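Local structure of hypothetical protein 19.1 (Bacillus phage spp1, 2X8K) at residues P138-D143 and F247-L252; T159-R164 and I227-Q232; F111-D116 and T125-C130; E27-S32 and E60-A65. The protein forms, as a homohexamer, a wide channel at the distal tip of the phage tail and stays with the tail after DNA ejection. All blocks are in the same frame, centred on the assembly; numbering follows the deposited sequence.

Contact 1: P138-D143 and F247-L252; sequences PEVTTD and FTEKFL
Val-140 and Phe-247 meet as an antiparallel hydrogen-bonded pair, and their side chains run side by side on one face of the sheet. Two backbone bonds close the pair: Val-140 N to Phe-247 O at 2.8 Å and Phe-247 N to Val-140 O at 3.1 Å. A third runs from Glu-249 N to Pro-138 O. With Phe-247 CG set between its own backbone N and carbonyl carbon (chi1 68°), the ring swings back over its neighbour, and Val-140 CB sits above a ring face, a CH-pi contact 3.9 Å from the ring centroid. Glu-249 CB and CG both pass beside the carbonyl O of Pro-138, and the extended chain then brings the carboxylate obliquely past the side chains of Pro-138 and Val-140. There Glu-249 OE1 lies 3.4 Å from CD of Pro-138, while OE2 comes 3.6 Å from CG2 of Val-140 and is hydrogen-bonded to Thr-154. On the other face, Glu-139 CB packs against Thr-248 CB at 3.8 Å. The strands' short segments run at 139° to each other. Alternating faces and paired backbone bonds are the signature of a twisted antiparallel sheet, here joining strand 133-144, outermost within this chain, to the C-terminal strand 243-251.

Contact 2: T159-R164 and I227-Q232; sequences TNPTIR and IQLKPQ
Thr-159 and Leu-229 form a single antiparallel bridge, a hydrogen-bonded pair in which Leu-229 N reaches Thr-159 O at 2.8 Å and Thr-159 N reaches Leu-229 O at 3.1 Å. On the Thr-159 side chain the two branches divide the work. The methyl CG2 of Thr-159 touches Leu-229 CB at 3.5 Å, whereas OG1, anti to the backbone N (chi1 -171°), is hydrogen-bonded to the carbonyl O of Thr-248. One threonine thus links the loop of 227-232 to strand 243-251 of the five-stranded antiparallel sheet, which strand 162-166 enters just beyond this bridge in the C-terminal part of the chain. Pro-161 crosses Leu-229 at a slant, its CG 3.8 Å from CD1 and its CB near CD2, and its ring also packs on Ile-245, while the leucine rests on Phe-247. The polar part of this contact is an amide pair. Asn-160 and Gln-228 lie alongside each other with their amide planes 20° apart, and Gln-228 NE2 donates to Asn-160 OD1 at 3.1 Å. That bond is bent, with an N-H...O angle of 139°, and NE2 stands somewhat out of the Asn-160 carbonyl plane.

Contact 3: F111-D116 and T125-C130; sequences FATEGD and TLNFYC
Thr-125 opens the pairing opposite Thr-113: its N donates to Thr-113 O, and its O accepts from Thr-113 N, both at 3.1 Å. On the same side of the sheet Thr-125 CB faces Thr-113 CG2, while the Thr-125 hydroxyl is hydrogen-bonded to Asp-64 on the next strand. The carbonyl O of Thr-125 also receives the CA of Ala-112, 3.3 Å away, in a CA-H...O contact. Leu-126 follows with its side chain on the other face, where CD2 lies loosely against Ala-112 CB at 4.1 Å; Val-33 of a neighbouring subunit packs on both residues. These are the arms of the beta hairpin made by strands 104-114 and 122-130, within the RIFT-related domain. Next comes Asn-127, whose N bonds to Phe-111 O at 2.8 Å and whose O accepts a longer bond from Phe-111 N. Its amide lies flat over the Phe-111 ring, the two planes only 4° apart, with Asn-127 CG 3.4 Å from Phe-111 CZ and OD1 above the CE2 side. Asn-127 CB meets the same face as a CH-pi contact, 3.7 Å from the Phe-111 ring centroid. A chi1 of 71° tips the Phe-111 ring toward the asparagine. Thr-113 CG2 approaches OD1 obliquely, and a weak hydrogen bond from Asn-127 ND2 to Glu-60 OE2 ties the far end of the amide to strand 59-67.

Contact 4: E27-S32 and E60-A65; sequences EVRGRS and ELEVDA
Arg-29 lies across Glu-62 and Asp-64, and its guanidinium meets their two carboxylates in quite different ways. Toward Asp-64 it is turned side-on: Arg-29 NE and NH2 both donate to Asp-64 OD1, at 3.0 Å and 2.8 Å. The two flat groups are 29° apart; OD1 lies in the guanidinium plane, and both donors come to its syn side, somewhat tilted from the carboxylate plane. NH2 adds a weak bond to OD2, an oxygen that also accepts from the hydroxyl of Thr-125. Toward Glu-62 the planes are steeply inclined, 68° apart. Glu-62 CB sits over one guanidinium face, 3.3 Å above its plane, and the chain bends at chi2 so that OE1 forms a salt bridge with NH1. Arg-29 itself bends at chi3 (-80°), which turns NE back along its own strand to Glu-27. Beneath this network the backbones make an antiparallel ladder between strands 23-29 and 59-67, at the margin, within this chain, of the antiparallel sheet of the RIFT-related domain; Glu-62 N to Arg-29 O and Asp-64 N to Glu-27 O, both 2.8 Å, are two of its rungs. Glu-27 and Asp-64 lie side by side, pointing the same way, with Glu-27 OE2 and Asp-64 OD1 3.0 Å apart. Such closeness of two acidic groups would be unfavourable alone, but Arg-29 NE bonds to both oxygens and probably offsets the repulsion. On the opposite face Val-28 CG2 meets Val-63 CG2 at 4.2 Å. Beyond the ladder, Gly-30 brings its CA within 3.4 Å of Glu-60 O, and the Arg-31 side chain crosses that of Leu-61 at about a right angle, CD touching CD2.

How the contacts relate
The four contacts fall into two pairs, one in the RIFT-related part of the chain and one in the C-terminal part. Contacts 4 and 3, in that order along the sequence, have centres about 9 Å apart and share the seven-stranded sheet, where strands 59-67 and 122-130 are neighbours; Leu-126 N probably bonds to Val-63 O between them. Contact 1 then spans the C-terminal part, and contact 2 falls within the sequence it encloses. Their centres are about 8 Å apart, and strands 243-251 and 162-166 adjoin in the five-stranded sheet. Contacts 2 and 3 are farthest separated, with centres about 35 Å apart, on opposite sides of the chain's centre. Neighbouring subunits touch all four, so both parts join in the assembly.

Contact 1: P138-D143 and F247-L252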
loop_
_atom_site.group_PDB
_atom_site.type_symbol
_atom_site.label_atom_id
_atom_site.label_comp_id
_atom_site.label_asym_id
_atom_site.label_seq_id
_atom_site.Cartn_x
_atom_site.Cartn_y
_atom_site.Cartn_z
ATOM N N PRO C 138 -45.244 -1.274 18.898
ATOM C CA PRO C 138 -46.422 -1.642 19.703
ATOM C C PRO C 138 -47.714 -1.133 19.097
ATOM O O PRO C 138 -47.729 -0.028 18.549
ATOM C CB PRO C 138 -46.174 -0.928 21.035
ATOM C CG PRO C 138 -44.733 -0.618 21.058
ATOM C CD PRO C 138 -44.336 -0.378 19.648
ATOM N N GLU C 139 -48.811 -1.919 19.219
ATOM C CA GLU C 139 -50.099 -1.443 18.724
ATOM C C GLU C 139 -50.870 -0.708 19.815
ATOM O O GLU C 139 -50.792 -1.088 20.976
ATOM C CB GLU C 139 -50.882 -2.491 17.908
ATOM C CG GLU C 139 -51.679 -3.525 18.674
ATOM C CD GLU C 139 -52.720 -4.265 17.846
ATOM O OE1 GLU C 139 -53.713 -4.753 18.439
ATOM O OE2 GLU C 139 -52.601 -4.266 16.598
ATOM N N VAL C 140 -51.494 0.411 19.461
ATOM C CA VAL C 140 -52.238 1.265 20.401
ATOM C C VAL C 140 -53.757 1.250 20.101
ATOM O O VAL C 140 -54.158 1.364 18.933
ATOM C CB VAL C 140 -51.657 2.716 20.414
ATOM C CG1 VAL C 140 -52.505 3.679 21.271
ATOM C CG2 VAL C 140 -50.176 2.729 20.834
ATOM N N THR C 141 -54.586 1.115 21.168
ATOM C CA THR C 141 -56.056 1.132 21.066
ATOM C C THR C 141 -56.604 2.382 21.737
ATOM O O THR C 141 -56.350 2.608 22.919
ATOM C CB THR C 141 -56.691 -0.143 21.635
ATOM O OG1 THR C 141 -56.135 -1.295 20.987
ATOM C CG2 THR C 141 -58.235 -0.136 21.535
ATOM N N THR C 142 -57.346 3.193 20.980
ATOM C CA THR C 142 -57.957 4.433 21.473
ATOM C C THR C 142 -59.475 4.387 21.256
ATOM O O THR C 142 -59.934 3.885 20.238
ATOM C CB THR C 142 -57.244 5.654 20.815
ATOM O OG1 THR C 142 -55.962 5.817 21.426
ATOM C CG2 THR C 142 -58.022 6.968 20.954
ATOM N N ASP C 143 -60.247 4.916 22.198
ATOM C CA ASP C 143 -61.704 4.977 22.041
ATOM C C ASP C 143 -62.127 6.221 21.250
ATOM O O ASP C 143 -61.616 7.312 21.513
ATOM C CB ASP C 143 -62.418 4.913 23.402
ATOM C CG ASP C 143 -63.122 3.590 23.650
ATOM O OD1 ASP C 143 -62.422 2.554 23.766
ATOM O OD2 ASP C 143 -64.376 3.587 23.727
ATOM N N PHE C 247 -54.324 1.339 15.864
ATOM C CA PHE C 247 -53.251 1.613 14.912
ATOM C C PHE C 247 -52.007 0.977 15.481
ATOM O O PHE C 247 -51.898 0.753 16.695
ATOM C CB PHE C 247 -53.031 3.132 14.710
ATOM C CG PHE C 247 -52.463 3.894 15.894
ATOM C CD1 PHE C 247 -53.298 4.503 16.812
ATOM C CD2 PHE C 247 -51.088 4.008 16.077
ATOM C CE1 PHE C 247 -52.771 5.200 17.896
ATOM C CE2 PHE C 247 -50.560 4.692 17.174
ATOM C CZ PHE C 247 -51.405 5.292 18.065
ATOM N N THR C 248 -51.036 0.737 14.609
ATOM C CA THR C 248 -49.765 0.225 15.070
ATOM C C THR C 248 -48.670 1.240 14.782
ATOM O O THR C 248 -48.547 1.692 13.639
ATOM C CB THR C 248 -49.541 -1.205 14.629
ATOM O OG1 THR C 248 -48.217 -1.577 15.004
ATOM C CG2 THR C 248 -49.779 -1.417 13.128
ATOM N N GLU C 249 -47.924 1.647 15.838
ATOM C CA GLU C 249 -46.798 2.592 15.763
ATOM C C GLU C 249 -45.791 2.061 14.753
ATOM O O GLU C 249 -45.514 0.866 14.756
ATOM C CB GLU C 249 -46.096 2.712 17.126
ATOM C CG GLU C 249 -46.911 3.324 18.251
ATOM C CD GLU C 249 -46.199 3.448 19.585
ATOM O OE1 GLU C 249 -45.057 2.954 19.709
ATOM O OE2 GLU C 249 -46.799 4.025 20.519
ATOM N N LYS C 250 -45.268 2.930 13.867
ATOM C CA LYS C 250 -44.300 2.549 12.823
ATOM C C LYS C 250 -43.113 3.501 12.785
ATOM O O LYS C 250 -43.259 4.702 13.051
ATOM C CB LYS C 250 -44.982 2.508 11.458
ATOM C CG LYS C 250 -45.740 1.237 11.184
ATOM C CD LYS C 250 -46.856 1.461 10.197
ATOM C CE LYS C 250 -46.411 1.836 8.789
ATOM N NZ LYS C 250 -46.056 0.670 7.960
ATOM N N PHE C 251 -41.930 2.980 12.444
ATOM C CA PHE C 251 -40.721 3.793 12.412
ATOM C C PHE C 251 -39.903 3.446 11.200
ATOM O O PHE C 251 -39.956 2.291 10.744
ATOM C CB PHE C 251 -39.913 3.560 13.695
ATOM C CG PHE C 251 -40.762 3.591 14.952
ATOM C CD1 PHE C 251 -40.951 4.780 15.662
ATOM C CD2 PHE C 251 -41.404 2.439 15.415
ATOM C CE1 PHE C 251 -41.750 4.804 16.822
ATOM C CE2 PHE C 251 -42.247 2.489 16.544
ATOM C CZ PHE C 251 -42.389 3.657 17.253
ATOM N N LEU C 252 -39.121 4.437 10.683
ATOM C CA LEU C 252 -38.195 4.200 9.558
ATOM C C LEU C 252 -36.772 3.850 10.057
ATOM O O LEU C 252 -36.165 2.912 9.504
ATOM C CB LEU C 252 -38.133 5.370 8.551
ATOM C CG LEU C 252 -38.387 5.072 7.053
ATOM C CD1 LEU C 252 -37.773 6.132 6.187
ATOM C CD2 LEU C 252 -37.809 3.725 6.597
ATOM O OXT LEU C 252 -36.233 4.551 10.942
#

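Contact 2: T159-R164 and I227-Q232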
loop_
_atom_site.group_PDB
_atom_site.type_symbol
_atom_site.label_atom_id
_atom_site.label_comp_id
_atom_site.label_asym_id
_atom_site.label_seq_id
_atom_site.Cartn_x
_atom_site.Cartn_y
_atom_site.Cartn_z
ATOM N N THR C 159 -49.417 5.888 9.593
ATOM C CA THR C 159 -50.045 4.584 9.822
ATOM C C THR C 159 -51.454 4.545 9.239
ATOM O O THR C 159 -52.097 5.582 9.103
ATOM C CB THR C 159 -49.932 4.130 11.302
ATOM O OG1 THR C 159 -50.374 2.783 11.451
ATOM C CG2 THR C 159 -50.716 5.010 12.263
ATOM N N ASN C 160 -51.889 3.345 8.835
ATOM C CA ASN C 160 -53.198 3.033 8.273
ATOM C C ASN C 160 -53.901 2.259 9.389
ATOM O O ASN C 160 -53.537 1.115 9.700
ATOM C CB ASN C 160 -53.058 2.226 6.983
ATOM C CG ASN C 160 -52.016 2.791 6.049
ATOM O OD1 ASN C 160 -52.223 3.839 5.419
ATOM N ND2 ASN C 160 -50.845 2.146 6.002
ATOM N N PRO C 161 -54.838 2.938 10.089
ATOM C CA PRO C 161 -55.450 2.318 11.275
ATOM C C PRO C 161 -56.504 1.256 11.026
ATOM O O PRO C 161 -56.727 0.834 9.894
ATOM C CB PRO C 161 -55.995 3.515 12.049
ATOM C CG PRO C 161 -56.319 4.523 10.992
ATOM C CD PRO C 161 -55.330 4.319 9.876
ATOM N N THR C 162 -57.134 0.810 12.115
ATOM C CA THR C 162 -58.197 -0.189 12.101
ATOM C C THR C 162 -59.294 0.287 13.037
ATOM O O THR C 162 -59.019 0.567 14.206
ATOM C CB THR C 162 -57.632 -1.587 12.413
ATOM O OG1 THR C 162 -56.700 -1.928 11.387
ATOM C CG2 THR C 162 -58.698 -2.654 12.486
ATOM N N ILE C 163 -60.531 0.405 12.502
ATOM C CA ILE C 163 -61.718 0.844 13.253
ATOM C C ILE C 163 -62.590 -0.351 13.621
ATOM O O ILE C 163 -62.980 -1.114 12.741
ATOM C CB ILE C 163 -62.533 2.000 12.588
ATOM C CG1 ILE C 163 -61.638 3.036 11.851
ATOM C CG2 ILE C 163 -63.378 2.701 13.636
ATOM C CD1 ILE C 163 -61.502 2.849 10.321
ATOM N N ARG C 164 -62.879 -0.496 14.932
ATOM C CA ARG C 164 -63.665 -1.560 15.560
ATOM C C ARG C 164 -64.845 -0.973 16.373
ATOM O O ARG C 164 -64.612 -0.254 17.342
ATOM C CB ARG C 164 -62.740 -2.397 16.463
ATOM C CG ARG C 164 -63.403 -3.594 17.139
ATOM C CD ARG C 164 -62.418 -4.388 17.982
ATOM N NE ARG C 164 -61.484 -5.180 17.170
ATOM C CZ ARG C 164 -61.277 -6.486 17.315
ATOM N NH1 ARG C 164 -61.922 -7.168 18.255
ATOM N NH2 ARG C 164 -60.413 -7.116 16.532
ATOM N N ILE C 227 -58.164 6.737 5.226
ATOM C CA ILE C 227 -57.369 7.868 5.615
ATOM C C ILE C 227 -56.211 7.342 6.416
ATOM O O ILE C 227 -56.122 6.147 6.682
ATOM C CB ILE C 227 -58.186 8.797 6.479
ATOM C CG1 ILE C 227 -58.619 8.047 7.733
ATOM C CG2 ILE C 227 -59.400 9.295 5.712
ATOM C CD1 ILE C 227 -59.249 8.945 8.745
ATOM N N GLN C 228 -55.317 8.229 6.811
ATOM C CA GLN C 228 -54.161 7.786 7.546
ATOM C C GLN C 228 -53.851 8.685 8.707
ATOM O O GLN C 228 -54.222 9.847 8.739
ATOM C CB GLN C 228 -52.968 7.722 6.616
ATOM C CG GLN C 228 -53.292 8.164 5.218
ATOM C CD GLN C 228 -52.173 7.874 4.277
ATOM O OE1 GLN C 228 -51.831 8.691 3.431
ATOM N NE2 GLN C 228 -51.576 6.703 4.425
ATOM N N LEU C 229 -53.148 8.120 9.666
ATOM C CA LEU C 229 -52.754 8.849 10.867
ATOM C C LEU C 229 -51.313 9.402 10.712
ATOM O O LEU C 229 -50.380 8.618 10.656
ATOM C CB LEU C 229 -52.815 7.852 12.034
ATOM C CG LEU C 229 -54.027 7.810 12.960
ATOM C CD1 LEU C 229 -55.333 7.946 12.217
ATOM C CD2 LEU C 229 -54.006 6.544 13.771
ATOM N N LYS C 230 -51.134 10.737 10.616
ATOM C CA LYS C 230 -49.802 11.364 10.482
ATOM C C LYS C 230 -49.065 11.309 11.837
ATOM O O LYS C 230 -49.721 11.368 12.885
ATOM C CB LYS C 230 -49.907 12.826 9.995
ATOM C CG LYS C 230 -50.322 12.995 8.543
ATOM C CD LYS C 230 -50.387 14.465 8.187
ATOM C CE LYS C 230 -50.631 14.731 6.724
ATOM N NZ LYS C 230 -50.019 16.031 6.298
ATOM N N PRO C 231 -47.724 11.210 11.860
ATOM C CA PRO C 231 -47.037 11.052 13.164
ATOM C C PRO C 231 -46.853 12.289 14.027
ATOM O O PRO C 231 -46.798 13.400 13.501
ATOM C CB PRO C 231 -45.698 10.426 12.798
ATOM C CG PRO C 231 -45.478 10.808 11.392
ATOM C CD PRO C 231 -46.785 11.092 10.729
ATOM N N GLN C 232 -46.758 12.074 15.362
ATOM C CA GLN C 232 -46.521 13.083 16.399
ATOM C C GLN C 232 -47.543 14.213 16.406
ATOM O O GLN C 232 -47.322 15.290 16.981
ATOM C CB GLN C 232 -45.083 13.623 16.285
ATOM C CG GLN C 232 -44.025 12.531 16.320
ATOM C CD GLN C 232 -44.114 11.768 17.591
ATOM O OE1 GLN C 232 -43.878 12.319 18.675
ATOM N NE2 GLN C 232 -44.592 10.534 17.491
#

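Contact 3: F111-D116 and T125-C130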
loop_
_atom_site.group_PDB
_atom_site.type_symbol
_atom_site.label_atom_id
_atom_site.label_comp_id
_atom_site.label_asym_id
_atom_site.label_seq_id
_atom_site.Cartn_x
_atom_site.Cartn_y
_atom_site.Cartn_z
ATOM N N PHE C 111 -29.100 -13.289 0.498
ATOM C CA PHE C 111 -27.807 -13.808 0.083
ATOM C C PHE C 111 -26.767 -13.607 1.142
ATOM O O PHE C 111 -26.885 -12.721 1.988
ATOM C CB PHE C 111 -27.370 -13.142 -1.220
ATOM C CG PHE C 111 -26.970 -11.702 -1.131
ATOM C CD1 PHE C 111 -27.915 -10.697 -1.223
ATOM C CD2 PHE C 111 -25.637 -11.342 -0.990
ATOM C CE1 PHE C 111 -27.535 -9.351 -1.109
ATOM C CE2 PHE C 111 -25.256 -10.006 -0.890
ATOM C CZ PHE C 111 -26.203 -9.019 -0.954
ATOM N N ALA C 112 -25.740 -14.460 1.096
ATOM C CA ALA C 112 -24.621 -14.477 2.010
ATOM C C ALA C 112 -23.404 -14.254 1.184
ATOM O O ALA C 112 -23.369 -14.682 0.024
ATOM C CB ALA C 112 -24.531 -15.829 2.700
ATOM N N THR C 113 -22.418 -13.562 1.780
ATOM C CA THR C 113 -21.097 -13.247 1.257
ATOM C C THR C 113 -20.093 -13.720 2.334
ATOM O O THR C 113 -20.128 -13.242 3.461
ATOM C CB THR C 113 -20.974 -11.764 0.822
ATOM O OG1 THR C 113 -19.730 -11.298 1.320
ATOM C CG2 THR C 113 -22.096 -10.835 1.385
ATOM N N GLU C 114 -19.227 -14.694 1.984
ATOM C CA GLU C 114 -18.266 -15.365 2.877
ATOM C C GLU C 114 -16.954 -14.686 3.127
ATOM O O GLU C 114 -16.549 -13.814 2.365
ATOM C CB GLU C 114 -17.996 -16.759 2.352
ATOM C CG GLU C 114 -18.628 -17.848 3.186
ATOM C CD GLU C 114 -20.136 -17.831 3.350
ATOM O OE1 GLU C 114 -20.870 -17.933 2.338
ATOM O OE2 GLU C 114 -20.577 -17.846 4.518
ATOM N N GLY C 115 -16.269 -15.152 4.168
ATOM C CA GLY C 115 -14.962 -14.653 4.590
ATOM C C GLY C 115 -14.122 -15.640 5.388
ATOM O O GLY C 115 -14.597 -16.728 5.751
ATOM N N ASP C 116 -12.863 -15.216 5.707
ATOM C CA ASP C 116 -11.772 -15.936 6.413
ATOM C C ASP C 116 -12.067 -16.489 7.823
ATOM O O ASP C 116 -13.210 -16.584 8.259
ATOM C CB ASP C 116 -10.493 -15.068 6.457
ATOM C CG ASP C 116 -9.709 -14.993 5.159
ATOM O OD1 ASP C 116 -8.512 -15.358 5.170
ATOM O OD2 ASP C 116 -10.278 -14.525 4.145
ATOM N N THR C 125 -21.515 -12.502 6.142
ATOM C CA THR C 125 -22.456 -11.407 6.178
ATOM C C THR C 125 -23.694 -12.052 5.614
ATOM O O THR C 125 -23.632 -12.621 4.518
ATOM C CB THR C 125 -22.047 -10.229 5.276
ATOM O OG1 THR C 125 -20.823 -9.676 5.728
ATOM C CG2 THR C 125 -23.085 -9.123 5.268
ATOM N N LEU C 126 -24.814 -11.929 6.320
ATOM C CA LEU C 126 -26.103 -12.427 5.873
ATOM C C LEU C 126 -26.887 -11.197 5.467
ATOM O O LEU C 126 -26.927 -10.225 6.218
ATOM C CB LEU C 126 -26.825 -13.222 6.995
ATOM C CG LEU C 126 -26.095 -14.447 7.565
ATOM C CD1 LEU C 126 -26.823 -15.013 8.735
ATOM C CD2 LEU C 126 -25.949 -15.507 6.547
ATOM N N ASN C 127 -27.464 -11.213 4.260
ATOM C CA ASN C 127 -28.222 -10.082 3.743
ATOM C C ASN C 127 -29.691 -10.418 3.668
ATOM O O ASN C 127 -30.057 -11.377 2.984
ATOM C CB ASN C 127 -27.677 -9.652 2.389
ATOM C CG ASN C 127 -26.285 -9.110 2.468
ATOM O OD1 ASN C 127 -25.297 -9.851 2.461
ATOM N ND2 ASN C 127 -26.185 -7.799 2.553
ATOM N N PHE C 128 -30.530 -9.639 4.373
ATOM C CA PHE C 128 -31.990 -9.820 4.467
ATOM C C PHE C 128 -32.692 -8.697 3.748
ATOM O O PHE C 128 -32.391 -7.521 3.988
ATOM C CB PHE C 128 -32.446 -9.831 5.939
ATOM C CG PHE C 128 -31.850 -10.937 6.762
ATOM C CD1 PHE C 128 -32.556 -12.109 6.989
ATOM C CD2 PHE C 128 -30.568 -10.815 7.295
ATOM C CE1 PHE C 128 -31.989 -13.144 7.727
ATOM C CE2 PHE C 128 -29.999 -11.848 8.026
ATOM C CZ PHE C 128 -30.711 -13.010 8.236
ATOM N N TYR C 129 -33.659 -9.051 2.898
ATOM C CA TYR C 129 -34.403 -8.088 2.103
ATOM C C TYR C 129 -35.769 -7.866 2.636
ATOM O O TYR C 129 -36.526 -8.828 2.797
ATOM C CB TYR C 129 -34.479 -8.562 0.655
ATOM C CG TYR C 129 -35.154 -7.593 -0.286
ATOM C CD1 TYR C 129 -34.516 -6.432 -0.693
ATOM C CD2 TYR C 129 -36.384 -7.888 -0.850
ATOM C CE1 TYR C 129 -35.111 -5.557 -1.593
ATOM C CE2 TYR C 129 -36.986 -7.023 -1.763
ATOM C CZ TYR C 129 -36.340 -5.861 -2.137
ATOM O OH TYR C 129 -36.901 -4.997 -3.039
ATOM N N CYS C 130 -36.128 -6.588 2.822
ATOM C CA CYS C 130 -37.449 -6.177 3.307
ATOM C C CYS C 130 -38.233 -5.388 2.263
ATOM O O CYS C 130 -37.923 -4.231 2.030
ATOM C CB CYS C 130 -37.321 -5.403 4.615
ATOM S SG CYS C 130 -36.242 -6.189 5.847
#

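Contact 4: E27-S32 and E60-A65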
loop_
_atom_site.group_PDB
_atom_site.type_symbol
_atom_site.label_atom_id
_atom_site.label_comp_id
_atom_site.label_asym_id
_atom_site.label_seq_id
_atom_site.Cartn_x
_atom_site.Cartn_y
_atom_site.Cartn_z
ATOM N N GLU C 27 -21.900 -7.223 13.907
ATOM C CA GLU C 27 -22.631 -5.979 13.685
ATOM C C GLU C 27 -23.781 -6.136 12.733
ATOM O O GLU C 27 -23.767 -7.045 11.916
ATOM C CB GLU C 27 -21.713 -4.819 13.261
ATOM C CG GLU C 27 -20.967 -4.998 11.956
ATOM C CD GLU C 27 -20.579 -3.702 11.263
ATOM O OE1 GLU C 27 -20.101 -2.769 11.952
ATOM O OE2 GLU C 27 -20.718 -3.634 10.019
ATOM N N VAL C 28 -24.777 -5.239 12.845
ATOM C CA VAL C 28 -25.987 -5.232 12.028
ATOM C C VAL C 28 -26.089 -3.883 11.337
ATOM O O VAL C 28 -26.386 -2.873 11.986
ATOM C CB VAL C 28 -27.276 -5.544 12.877
ATOM C CG1 VAL C 28 -28.559 -5.398 12.056
ATOM C CG2 VAL C 28 -27.208 -6.920 13.525
ATOM N N ARG C 29 -25.840 -3.860 10.040
ATOM C CA ARG C 29 -25.989 -2.666 9.200
ATOM C C ARG C 29 -27.399 -2.725 8.546
ATOM O O ARG C 29 -28.032 -3.776 8.533
ATOM C CB ARG C 29 -24.897 -2.622 8.122
ATOM C CG ARG C 29 -23.526 -2.288 8.634
ATOM C CD ARG C 29 -22.516 -2.559 7.569
ATOM N NE ARG C 29 -22.172 -3.989 7.469
ATOM C CZ ARG C 29 -22.377 -4.721 6.378
ATOM N NH1 ARG C 29 -22.912 -4.177 5.291
ATOM N NH2 ARG C 29 -22.040 -5.998 6.356
ATOM N N GLY C 30 -27.884 -1.609 8.053
ATOM C CA GLY C 30 -29.203 -1.535 7.447
ATOM C C GLY C 30 -30.241 -0.814 8.289
ATOM O O GLY C 30 -31.397 -0.690 7.865
ATOM N N ARG C 31 -29.878 -0.372 9.509
ATOM C CA ARG C 31 -30.875 0.318 10.337
ATOM C C ARG C 31 -30.410 1.679 10.898
ATOM O O ARG C 31 -30.531 1.981 12.082
ATOM C CB ARG C 31 -31.543 -0.619 11.358
ATOM C CG ARG C 31 -30.590 -1.212 12.347
ATOM C CD ARG C 31 -30.966 -2.629 12.621
ATOM N NE ARG C 31 -30.828 -2.957 14.041
ATOM C CZ ARG C 31 -29.676 -2.987 14.702
ATOM N NH1 ARG C 31 -28.540 -2.639 14.098
ATOM N NH2 ARG C 31 -29.649 -3.334 15.974
ATOM N N SER C 32 -29.857 2.497 10.008
ATOM C CA SER C 32 -29.379 3.823 10.342
ATOM C C SER C 32 -30.282 4.754 9.536
ATOM O O SER C 32 -31.364 4.331 9.082
ATOM C CB SER C 32 -27.957 3.999 9.821
ATOM O OG SER C 32 -27.235 5.052 10.450
ATOM N N GLU C 60 -32.433 -3.352 3.139
ATOM C CA GLU C 60 -31.519 -4.488 3.174
ATOM C C GLU C 60 -30.821 -4.477 4.541
ATOM O O GLU C 60 -30.150 -3.487 4.886
ATOM C CB GLU C 60 -30.484 -4.439 2.047
ATOM C CG GLU C 60 -30.797 -5.364 0.887
ATOM C CD GLU C 60 -30.451 -6.829 1.062
ATOM O OE1 GLU C 60 -31.208 -7.687 0.550
ATOM O OE2 GLU C 60 -29.408 -7.121 1.690
ATOM N N LEU C 61 -31.049 -5.521 5.341
ATOM C CA LEU C 61 -30.440 -5.642 6.651
ATOM C C LEU C 61 -29.206 -6.502 6.444
ATOM O O LEU C 61 -29.284 -7.538 5.786
ATOM C CB LEU C 61 -31.410 -6.291 7.657
ATOM C CG LEU C 61 -32.490 -5.383 8.228
ATOM C CD1 LEU C 61 -33.579 -6.188 8.924
ATOM C CD2 LEU C 61 -31.912 -4.327 9.163
ATOM N N GLU C 62 -28.066 -6.074 6.974
ATOM C CA GLU C 62 -26.837 -6.798 6.759
ATOM C C GLU C 62 -26.290 -7.218 8.082
ATOM O O GLU C 62 -25.780 -6.388 8.823
ATOM C CB GLU C 62 -25.814 -5.954 5.964
ATOM C CG GLU C 62 -26.368 -4.697 5.294
ATOM C CD GLU C 62 -25.871 -4.416 3.883
ATOM O OE1 GLU C 62 -24.910 -3.623 3.738
ATOM O OE2 GLU C 62 -26.454 -4.969 2.921
ATOM N N VAL C 63 -26.404 -8.496 8.397
ATOM C CA VAL C 63 -25.898 -9.045 9.650
ATOM C C VAL C 63 -24.530 -9.664 9.430
ATOM O O VAL C 63 -24.418 -10.620 8.660
ATOM C CB VAL C 63 -26.892 -10.073 10.235
ATOM C CG1 VAL C 63 -26.403 -10.614 11.578
ATOM C CG2 VAL C 63 -28.290 -9.473 10.341
ATOM N N ASP C 64 -23.499 -9.137 10.113
ATOM C CA ASP C 64 -22.118 -9.642 10.089
ATOM C C ASP C 64 -21.965 -10.632 11.243
ATOM O O ASP C 64 -21.969 -10.237 12.399
ATOM C CB ASP C 64 -21.108 -8.482 10.189
ATOM C CG ASP C 64 -20.992 -7.674 8.913
ATOM O OD1 ASP C 64 -21.192 -6.430 8.967
ATOM O OD2 ASP C 64 -20.758 -8.278 7.852
ATOM N N ALA C 65 -21.919 -11.916 10.931
ATOM C CA ALA C 65 -21.865 -12.972 11.943
ATOM C C ALA C 65 -20.623 -13.884 11.910
ATOM O O ALA C 65 -19.913 -13.972 10.907
ATOM C CB ALA C 65 -23.112 -13.823 11.833
#